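Local structure of GMP reductase (Trypanosoma brucei brucei, 6JIG) at residues Arg112-Gly117 against His148-Ala153; Thr175-Glu180 against Val194-Gln199; Ala233-Lys238 against Asn243-Leu248; Asn270-Leu275 against Val284-Gly289. The protein probably catalyses the NADPH-dependent reductive deamination of GMP to IMP, and is regulated allosterically, with changes of oligomeric state, through its cystathionine-beta-synthase (CBS) domain. The protein carries 1 engineered substitution. One frame throughout, in Å; residues are numbered along the deposited sequence.

Interaction 1: Arg112-Gly117 against His148-Ala153; sequences REAWEG and HDLKLA
The indole nitrogen Trp115 NE1 is the polar atom most closely approached here, but by carbon: Leu150 CB lies 3.5 Å from Trp115 NE1, and Leu150 CD1 is 3.6 Å from Trp115 NE1. Both are van der Waals contacts, part of a leucine laid over one face of an indole. Leu150 CD1 stands 3.5 Å from the centroid of the Trp115 five-membered ring and only 6° off its normal, so the methyl sits over the pi cloud in a CH-pi contact. The benzo part of the ring is used too, Trp115 CZ2 coming within 3.6 Å of Leu150 CB. The two side chains run past each other in opposite directions, which brings the whole stem of the leucine along the indole rather than just its end. In Trp115, CG stands anti to the carbonyl carbon (chi1 -80°), and this swings the ring from the flank of the helix over to the leucine. Leu150 CD1 also touches Ala114, the residue before the tryptophan, at 3.6 Å from Ala114 CB. Alanine suits that position because its short side chain leaves the branched leucine close to the helix backbone, while tryptophan supplies a broad lid at the partly exposed side. Leu150 opens a type I turn that ends at Ala153. Within the first CBS motif, the contact fastens the loop after strand 141-146 to helix 111-118, where Leu150 also reaches Ala111 and Leu118; Leu162 of helix 159-162 adds a further wall, and Leu152 O is bonded to Arg187 of a second subunit.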
# COMPACT_ATOMS: atom_id res chain seq x y z
N ARG A 112 -59.40 -7.10 4.20
CA ARG A 112 -58.36 -6.07 4.13
C ARG A 112 -58.06 -5.50 5.51
O ARG A 112 -56.90 -5.24 5.84
CB ARG A 112 -58.79 -4.96 3.17
CG ARG A 112 -57.82 -3.78 3.10
CD ARG A 112 -58.02 -2.94 1.84
N GLU A 113 -59.09 -5.31 6.33
CA GLU A 113 -58.86 -4.83 7.68
C GLU A 113 -58.30 -5.92 8.58
O GLU A 113 -57.55 -5.63 9.52
CB GLU A 113 -60.15 -4.24 8.25
CG GLU A 113 -60.53 -2.93 7.57
CD GLU A 113 -61.97 -2.53 7.80
OE1 GLU A 113 -62.21 -1.34 8.10
OE2 GLU A 113 -62.86 -3.40 7.69
N ALA A 114 -58.64 -7.18 8.31
CA ALA A 114 -58.04 -8.29 9.04
C ALA A 114 -56.53 -8.34 8.80
O ALA A 114 -55.75 -8.48 9.75
CB ALA A 114 -58.70 -9.61 8.65
N TRP A 115 -56.11 -8.22 7.54
CA TRP A 115 -54.68 -8.23 7.24
C TRP A 115 -53.96 -7.09 7.94
O TRP A 115 -52.83 -7.26 8.41
CB TRP A 115 -54.45 -8.15 5.73
CG TRP A 115 -54.63 -9.44 5.01
CD1 TRP A 115 -55.67 -9.79 4.19
CD2 TRP A 115 -53.74 -10.56 5.02
NE1 TRP A 115 -55.49 -11.06 3.70
CE2 TRP A 115 -54.31 -11.56 4.20
CE3 TRP A 115 -52.52 -10.82 5.65
CZ2 TRP A 115 -53.70 -12.80 4.00
CZ3 TRP A 115 -51.92 -12.06 5.45
CH2 TRP A 115 -52.51 -13.03 4.63
N GLU A 116 -54.59 -5.92 8.01
CA GLU A 116 -53.97 -4.80 8.70
C GLU A 116 -53.84 -5.07 10.20
O GLU A 116 -52.82 -4.75 10.81
CB GLU A 116 -54.76 -3.51 8.45
N GLY A 117 -54.86 -5.68 10.81
CA GLY A 117 -54.76 -6.03 12.21
C GLY A 117 -53.70 -7.09 12.47
O GLY A 117 -53.01 -7.06 13.49
N HIS A 148 -54.15 -18.01 7.85
CA HIS A 148 -54.54 -19.12 6.99
C HIS A 148 -55.94 -18.93 6.43
O HIS A 148 -56.19 -19.19 5.25
CB HIS A 148 -54.42 -20.43 7.76
CG HIS A 148 -54.95 -21.63 7.03
ND1 HIS A 148 -56.25 -22.08 7.18
CD2 HIS A 148 -54.35 -22.48 6.17
CE1 HIS A 148 -56.43 -23.15 6.42
NE2 HIS A 148 -55.29 -23.41 5.80
N ASP A 149 -56.88 -18.45 7.27
CA ASP A 149 -58.26 -18.26 6.82
C ASP A 149 -58.41 -17.16 5.78
O ASP A 149 -59.44 -17.10 5.11
CB ASP A 149 -59.17 -17.92 8.00
CG ASP A 149 -59.08 -18.91 9.12
OD1 ASP A 149 -58.86 -20.11 8.84
OD2 ASP A 149 -59.23 -18.49 10.28
N LEU A 150 -57.43 -16.26 5.66
CA LEU A 150 -57.50 -15.17 4.71
C LEU A 150 -56.82 -15.47 3.39
O LEU A 150 -56.85 -14.62 2.49
CB LEU A 150 -56.87 -13.91 5.30
CG LEU A 150 -57.44 -13.32 6.59
CD1 LEU A 150 -56.64 -12.08 6.98
CD2 LEU A 150 -58.91 -12.99 6.43
N LYS A 151 -56.20 -16.65 3.24
CA LYS A 151 -55.27 -16.85 2.14
C LYS A 151 -55.96 -16.87 0.78
O LYS A 151 -55.30 -16.58 -0.23
CB LYS A 151 -54.46 -18.14 2.36
CG LYS A 151 -53.09 -17.87 3.02
CD LYS A 151 -52.35 -19.14 3.39
N LEU A 152 -57.26 -17.16 0.73
CA LEU A 152 -57.99 -17.18 -0.53
C LEU A 152 -59.11 -16.15 -0.57
O LEU A 152 -59.97 -16.22 -1.46
CB LEU A 152 -58.56 -18.58 -0.81
CG LEU A 152 -57.59 -19.76 -0.88
CD1 LEU A 152 -58.35 -21.08 -1.01
CD2 LEU A 152 -56.59 -19.60 -2.02
N ALA A 153 -59.14 -15.20 0.36
CA ALA A 153 -60.24 -14.26 0.46
C ALA A 153 -60.03 -13.06 -0.44
O ALA A 153 -58.90 -12.70 -0.78
CB ALA A 153 -60.41 -13.80 1.91

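Interaction 2: Thr175-Glu180 against Val194-Gln199; sequences TSISLE and VPIVGQ
Thr175 and Ile196 meet methyl to methyl, Thr175 CG2 lying 3.9 Å from Ile196 CG2, and this is the closer half of a modest contact. Ile196 is a buried residue of strand 193-197 and sends its two branches to different partners. While CG2 meets the threonine, Ile196 CD1 comes near Ile177 CG2 at 4.4 Å, a looser touch between two residues that are nonetheless both buried. The isoleucine's torsion decides which branch goes where: CG1 is anti to the carbonyl carbon (chi1 -48°) and CG2 anti to the backbone N. The solvent side belongs to Thr175, which is exposed and two-natured. It turns its methyl to the strand and carries its hydroxyl on another branch, so threonine fits a border where apolar packing gives way to water. Ile177, wholly apolar, is suited to the inner position just before the helix. Next to it, Ser178 is the N-cap, its OG accepting the bond from Glu181 N. The contact thus closes the loop before helix 179-189 onto strand 193-197 in the second CBS motif; Ile177 continues inward to Val182 and Leu185 of that helix, and Ile196 and Thr175 both reach Tyr205 of the adjacent antiparallel strand 203-208.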
# COMPACT_ATOMS: atom_id res chain seq x y z
N THR A 175 -58.40 -18.82 34.49
CA THR A 175 -57.38 -17.77 34.47
C THR A 175 -56.08 -18.19 35.16
O THR A 175 -55.10 -17.44 35.10
CB THR A 175 -57.93 -16.50 35.11
OG1 THR A 175 -58.48 -16.81 36.39
CG2 THR A 175 -59.01 -15.87 34.22
N SER A 176 -56.05 -19.36 35.80
CA SER A 176 -54.84 -19.90 36.40
C SER A 176 -54.35 -21.13 35.68
O SER A 176 -53.60 -21.93 36.26
CB SER A 176 -55.08 -20.23 37.88
OG SER A 176 -55.34 -19.06 38.60
N ILE A 177 -54.78 -21.33 34.43
CA ILE A 177 -54.50 -22.58 33.74
C ILE A 177 -53.00 -22.83 33.72
O ILE A 177 -52.19 -21.90 33.56
CB ILE A 177 -55.10 -22.55 32.32
CG1 ILE A 177 -55.01 -23.93 31.67
CG2 ILE A 177 -54.40 -21.52 31.45
CD1 ILE A 177 -55.94 -24.08 30.47
N SER A 178 -52.61 -24.08 33.91
CA SER A 178 -51.21 -24.46 33.91
C SER A 178 -50.75 -24.74 32.48
O SER A 178 -51.55 -24.84 31.55
CB SER A 178 -50.98 -25.67 34.80
OG SER A 178 -51.37 -26.86 34.13
N LEU A 179 -49.43 -24.86 32.32
CA LEU A 179 -48.88 -25.21 31.02
C LEU A 179 -49.28 -26.63 30.63
O LEU A 179 -49.59 -26.90 29.46
CB LEU A 179 -47.36 -25.06 31.02
CG LEU A 179 -46.66 -25.54 29.74
CD1 LEU A 179 -47.09 -24.68 28.56
CD2 LEU A 179 -45.15 -25.53 29.88
N GLU A 180 -49.29 -27.56 31.60
CA GLU A 180 -49.70 -28.93 31.30
C GLU A 180 -51.17 -28.98 30.91
O GLU A 180 -51.55 -29.73 30.01
CB GLU A 180 -49.42 -29.84 32.49
N VAL A 194 -56.15 -21.20 22.44
CA VAL A 194 -57.13 -21.35 23.52
C VAL A 194 -57.33 -19.99 24.16
O VAL A 194 -56.52 -19.54 24.98
CB VAL A 194 -56.68 -22.40 24.55
CG1 VAL A 194 -57.67 -22.46 25.71
CG2 VAL A 194 -56.53 -23.77 23.90
N PRO A 195 -58.38 -19.27 23.79
CA PRO A 195 -58.74 -18.06 24.53
C PRO A 195 -59.24 -18.40 25.92
O PRO A 195 -59.82 -19.46 26.16
CB PRO A 195 -59.85 -17.44 23.67
CG PRO A 195 -60.40 -18.57 22.90
CD PRO A 195 -59.30 -19.54 22.67
N ILE A 196 -58.98 -17.49 26.85
CA ILE A 196 -59.51 -17.56 28.21
C ILE A 196 -60.58 -16.49 28.32
O ILE A 196 -60.30 -15.30 28.09
CB ILE A 196 -58.41 -17.35 29.26
CG1 ILE A 196 -57.18 -18.21 28.96
CG2 ILE A 196 -58.96 -17.56 30.68
CD1 ILE A 196 -57.46 -19.69 28.93
N VAL A 197 -61.80 -16.89 28.67
CA VAL A 197 -62.90 -15.94 28.77
C VAL A 197 -63.41 -15.89 30.20
O VAL A 197 -63.14 -16.78 31.02
CB VAL A 197 -64.05 -16.26 27.80
CG1 VAL A 197 -63.60 -16.13 26.37
CG2 VAL A 197 -64.59 -17.65 28.08
N GLY A 198 -64.17 -14.85 30.49
CA GLY A 198 -64.77 -14.66 31.79
C GLY A 198 -66.11 -15.38 31.92
O GLY A 198 -66.50 -16.19 31.08
N GLN A 199 -66.81 -15.06 33.01
CA GLN A 199 -68.07 -15.74 33.29
C GLN A 199 -69.15 -15.34 32.29
O GLN A 199 -70.09 -16.11 32.05
CB GLN A 199 -68.52 -15.46 34.73
CG GLN A 199 -67.79 -14.30 35.39

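Interaction 3: Ala233-Lys238 against Asn243-Leu248; sequences AAVGVK and NRAIRL
Arg244 meets Val235 with the stem that carries its flat guanidinium, Arg244 CD lying 4.2 Å from Val235 CG1, while the planar group itself is held from elsewhere: NH1 is bonded to Gln84 OE1 and NH2 to Cys79 O. One helical turn on, a second guanidinium, that of Arg247, has Asn243 OD1 in its plane at the edge. Arg244 leaves the helix with CG anti to the backbone N (chi1 -177°) and stays extended through chi2, so its aliphatic part reaches across toward the strand, and the bend at chi3 turns the charged end to those partners.

The firmest packing surrounds Leu248. Its CD1 wedges between two strand residues: Leu248 CD1 is 3.6 Å from Ala233 CB and also 3.6 Å from Val235 CG1. The other methyl helps, Leu248 CD2 lying 3.8 Å from Ala233 CB. Beyond the leucine, Val235 CG1 rests on the helix backbone itself, 4.0 Å from Ala245 CA. Small residues at 233 and 245 let strand and helix draw close, with axes 8.8 Å apart and running nearly antiparallel at 162°, as expected for the first two elements of a beta-alpha-beta unit in the barrel. The branched Val235 and Leu248 fill the interval between them.

Between these two segments the contact is almost wholly apolar, and the polar groups at its border find partners elsewhere. Gln84 of helix 81-93 serves both sides, its NE2 bonding to Ala234 O and its OE1 to Arg244, so one side-chain amide ties the guanidinium to the strand.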
# COMPACT_ATOMS: atom_id res chain seq x y z
N ALA A 233 -33.43 -1.51 30.76
CA ALA A 233 -33.46 -0.21 30.13
C ALA A 233 -32.55 0.75 30.88
O ALA A 233 -32.49 0.72 32.11
CB ALA A 233 -34.90 0.34 30.08
N ALA A 234 -31.84 1.60 30.12
CA ALA A 234 -30.92 2.58 30.67
C ALA A 234 -31.65 3.89 30.95
O ALA A 234 -32.58 4.27 30.24
CB ALA A 234 -29.76 2.85 29.72
N VAL A 235 -31.21 4.57 32.02
CA VAL A 235 -31.61 5.93 32.36
C VAL A 235 -30.37 6.72 32.74
O VAL A 235 -29.33 6.16 33.12
CB VAL A 235 -32.61 5.98 33.53
CG1 VAL A 235 -33.86 5.18 33.20
CG2 VAL A 235 -31.94 5.50 34.83
N GLY A 236 -30.49 8.04 32.68
CA GLY A 236 -29.46 8.96 33.12
C GLY A 236 -29.66 9.39 34.56
O GLY A 236 -30.27 8.68 35.36
N VAL A 237 -29.15 10.57 34.89
CA VAL A 237 -29.11 10.99 36.29
C VAL A 237 -29.74 12.37 36.44
O VAL A 237 -29.63 12.98 37.51
CB VAL A 237 -27.67 11.01 36.83
CG1 VAL A 237 -27.06 9.60 36.78
CG2 VAL A 237 -26.81 12.01 36.06
N LYS A 238 -30.39 12.86 35.39
CA LYS A 238 -31.01 14.17 35.42
C LYS A 238 -32.40 14.08 36.06
O LYS A 238 -32.95 12.99 36.26
CB LYS A 238 -31.08 14.77 34.02
CG LYS A 238 -29.75 15.25 33.46
N ASN A 243 -38.60 10.51 35.74
CA ASN A 243 -39.83 10.28 35.00
C ASN A 243 -39.66 9.15 33.98
O ASN A 243 -40.54 8.28 33.86
CB ASN A 243 -40.27 11.56 34.30
CG ASN A 243 -41.71 11.51 33.85
OD1 ASN A 243 -42.00 11.41 32.65
ND2 ASN A 243 -42.63 11.55 34.81
N ARG A 244 -38.55 9.15 33.24
CA ARG A 244 -38.26 8.05 32.33
C ARG A 244 -38.23 6.72 33.06
O ARG A 244 -38.82 5.73 32.61
CB ARG A 244 -36.92 8.32 31.63
CG ARG A 244 -36.53 7.27 30.59
CD ARG A 244 -35.14 7.58 30.02
NE ARG A 244 -35.15 8.81 29.23
CZ ARG A 244 -35.31 8.85 27.91
NH1 ARG A 244 -35.47 7.72 27.24
NH2 ARG A 244 -35.29 10.01 27.26
N ALA A 245 -37.56 6.67 34.21
CA ALA A 245 -37.46 5.43 34.97
C ALA A 245 -38.83 4.91 35.38
O ALA A 245 -39.12 3.71 35.27
CB ALA A 245 -36.60 5.64 36.21
N ILE A 246 -39.67 5.80 35.90
CA ILE A 246 -41.00 5.39 36.35
C ILE A 246 -41.77 4.77 35.19
O ILE A 246 -42.35 3.69 35.32
CB ILE A 246 -41.76 6.58 36.95
CG1 ILE A 246 -41.26 6.87 38.37
CG2 ILE A 246 -43.27 6.29 36.97
CD1 ILE A 246 -41.38 8.34 38.77
N ARG A 247 -41.75 5.43 34.03
CA ARG A 247 -42.50 4.95 32.88
C ARG A 247 -41.90 3.67 32.30
O ARG A 247 -42.65 2.81 31.81
CB ARG A 247 -42.58 6.06 31.84
CG ARG A 247 -43.42 7.26 32.37
CD ARG A 247 -43.38 8.48 31.47
NE ARG A 247 -43.80 8.16 30.11
CZ ARG A 247 -43.77 9.02 29.10
NH1 ARG A 247 -43.34 10.26 29.30
NH2 ARG A 247 -44.15 8.63 27.88
N LEU A 248 -40.58 3.51 32.34
CA LEU A 248 -39.98 2.25 31.90
C LEU A 248 -40.42 1.09 32.77
O LEU A 248 -40.73 -0.00 32.26
CB LEU A 248 -38.45 2.36 31.93
CG LEU A 248 -37.81 3.23 30.85
CD1 LEU A 248 -36.34 3.50 31.19
CD2 LEU A 248 -37.92 2.53 29.49

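Interaction 4: Asn270-Leu275 against Val284-Gly289; sequences NMVKRL and VDIIAG
In the eight-stranded TIM barrel of the catalytic domain, Val272 and Leu275 of helix 266-277 pack on Ile286 and Ala288 of strand 285-291, the second half of a beta-alpha-beta unit that starts with strand 255-259. The short segments run almost exactly antiparallel, at 177°, with axes 9.4 Å apart. Ile286 and Ala288, two apart on the strand, both direct their CB atoms to the helix, whereas Ile287 between them faces away.

Ile286 engages Leu275 with both branches. Ile286 CG2 lies 3.8 Å from Leu275 CD1, and the longer arm ends with Ile286 CD1 4.0 Å from Leu275 CB, so the leucine is straddled from stem to tip as the two side chains cross at a slant. With chi1 at -52°, the isoleucine's CG1 sits beside the backbone N, which aims the two arms at different parts of the leucine. Its beta-branched shape suits both an extended strand and the filling of this helix-sheet layer; Leu275 also touches Val258 of strand 255-259 and, on the preceding helix 239-251, Ala245. Val272 spans the two strand residues less evenly: Val272 CG1 is a loose 4.4 Å from Ile286 CG2. Further along the strand, the small Ala288 lets the valine's other methyl come in closely, with Val272 CG2 3.6 Å from Ala288 CB.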
# COMPACT_ATOMS: atom_id res chain seq x y z
N ASN A 270 -26.69 9.69 43.81
CA ASN A 270 -27.98 10.26 44.20
C ASN A 270 -29.11 9.74 43.32
O ASN A 270 -30.24 9.60 43.79
CB ASN A 270 -27.90 11.78 44.17
CG ASN A 270 -27.02 12.33 45.27
OD1 ASN A 270 -26.82 11.68 46.29
ND2 ASN A 270 -26.51 13.54 45.08
N MET A 271 -28.82 9.44 42.05
CA MET A 271 -29.84 8.81 41.21
C MET A 271 -30.17 7.41 41.71
O MET A 271 -31.34 7.02 41.74
CB MET A 271 -29.36 8.78 39.76
CG MET A 271 -30.44 8.36 38.77
SD MET A 271 -31.79 9.58 38.75
CE MET A 271 -32.93 8.78 37.63
N VAL A 272 -29.15 6.65 42.13
CA VAL A 272 -29.40 5.32 42.69
C VAL A 272 -30.25 5.44 43.95
O VAL A 272 -31.20 4.68 44.15
CB VAL A 272 -28.07 4.60 43.00
CG1 VAL A 272 -28.36 3.29 43.73
CG2 VAL A 272 -27.30 4.32 41.71
N LYS A 273 -29.88 6.37 44.84
CA LYS A 273 -30.65 6.56 46.07
C LYS A 273 -32.09 6.95 45.76
O LYS A 273 -33.03 6.46 46.40
CB LYS A 273 -29.99 7.61 46.95
CG LYS A 273 -28.73 7.12 47.66
CD LYS A 273 -28.12 8.23 48.51
CE LYS A 273 -26.94 7.71 49.34
NZ LYS A 273 -26.12 8.82 49.94
N ARG A 274 -32.29 7.83 44.77
CA ARG A 274 -33.64 8.24 44.40
C ARG A 274 -34.45 7.07 43.86
O ARG A 274 -35.63 6.92 44.18
CB ARG A 274 -33.57 9.36 43.36
CG ARG A 274 -34.90 10.05 43.09
CD ARG A 274 -34.68 11.51 42.69
NE ARG A 274 -33.61 11.64 41.70
CZ ARG A 274 -32.43 12.22 41.91
NH1 ARG A 274 -32.14 12.76 43.09
NH2 ARG A 274 -31.53 12.26 40.93
N LEU A 275 -33.82 6.22 43.04
CA LEU A 275 -34.52 5.09 42.45
C LEU A 275 -34.88 4.05 43.50
O LEU A 275 -35.96 3.45 43.44
CB LEU A 275 -33.67 4.47 41.34
CG LEU A 275 -33.53 5.36 40.10
CD1 LEU A 275 -32.42 4.82 39.21
CD2 LEU A 275 -34.85 5.44 39.34
N VAL A 284 -37.77 -2.89 40.96
CA VAL A 284 -36.83 -3.60 40.09
C VAL A 284 -35.40 -3.30 40.53
O VAL A 284 -35.11 -2.25 41.12
CB VAL A 284 -37.01 -3.26 38.59
CG1 VAL A 284 -38.45 -3.54 38.12
CG2 VAL A 284 -36.60 -1.83 38.30
N ASP A 285 -34.51 -4.24 40.24
CA ASP A 285 -33.09 -4.06 40.54
C ASP A 285 -32.54 -2.83 39.84
O ASP A 285 -32.88 -2.54 38.69
CB ASP A 285 -32.30 -5.30 40.12
CG ASP A 285 -32.33 -6.40 41.16
OD1 ASP A 285 -33.07 -6.29 42.16
OD2 ASP A 285 -31.62 -7.40 40.95
N ILE A 286 -31.68 -2.10 40.54
CA ILE A 286 -31.04 -0.89 40.04
C ILE A 286 -29.56 -1.20 39.86
O ILE A 286 -28.85 -1.44 40.84
CB ILE A 286 -31.24 0.30 40.99
CG1 ILE A 286 -32.73 0.48 41.34
CG2 ILE A 286 -30.69 1.58 40.36
CD1 ILE A 286 -33.62 0.69 40.13
N ILE A 287 -29.11 -1.20 38.61
CA ILE A 287 -27.70 -1.36 38.24
C ILE A 287 -27.13 0.03 37.98
O ILE A 287 -27.85 0.92 37.50
CB ILE A 287 -27.56 -2.28 37.02
CG1 ILE A 287 -28.18 -3.65 37.34
CG2 ILE A 287 -26.06 -2.44 36.57
CD1 ILE A 287 -28.35 -4.56 36.13
N ALA A 288 -25.86 0.25 38.32
CA ALA A 288 -25.27 1.57 38.16
C ALA A 288 -23.82 1.45 37.70
O ALA A 288 -23.11 0.51 38.05
CB ALA A 288 -25.30 2.37 39.46
N GLY A 289 -23.40 2.44 36.92
CA GLY A 289 -22.03 2.53 36.42
C GLY A 289 -21.91 3.85 35.69
O GLY A 289 -22.86 4.64 35.62

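In the fold
All four contacts are essentially apolar across their interfaces, but they serve two different parts of the protein. Interactions 3 and 4 lie in the barrel, entirely among buried residues, and belong to successive beta-alpha-beta units; their centres are about 10 Å apart and they touch directly, Ala245 CB being 3.6 Å from Leu275 CD2. Interactions 1 and 2 sit in the two CBS motifs, their centres about 27 Å apart, and each joins a helix or its approach to a loop or strand. There a partly exposed tryptophan and an exposed threonine form the outer margin. Only interaction 1 uses an aromatic face, and a second subunit reaches its segments.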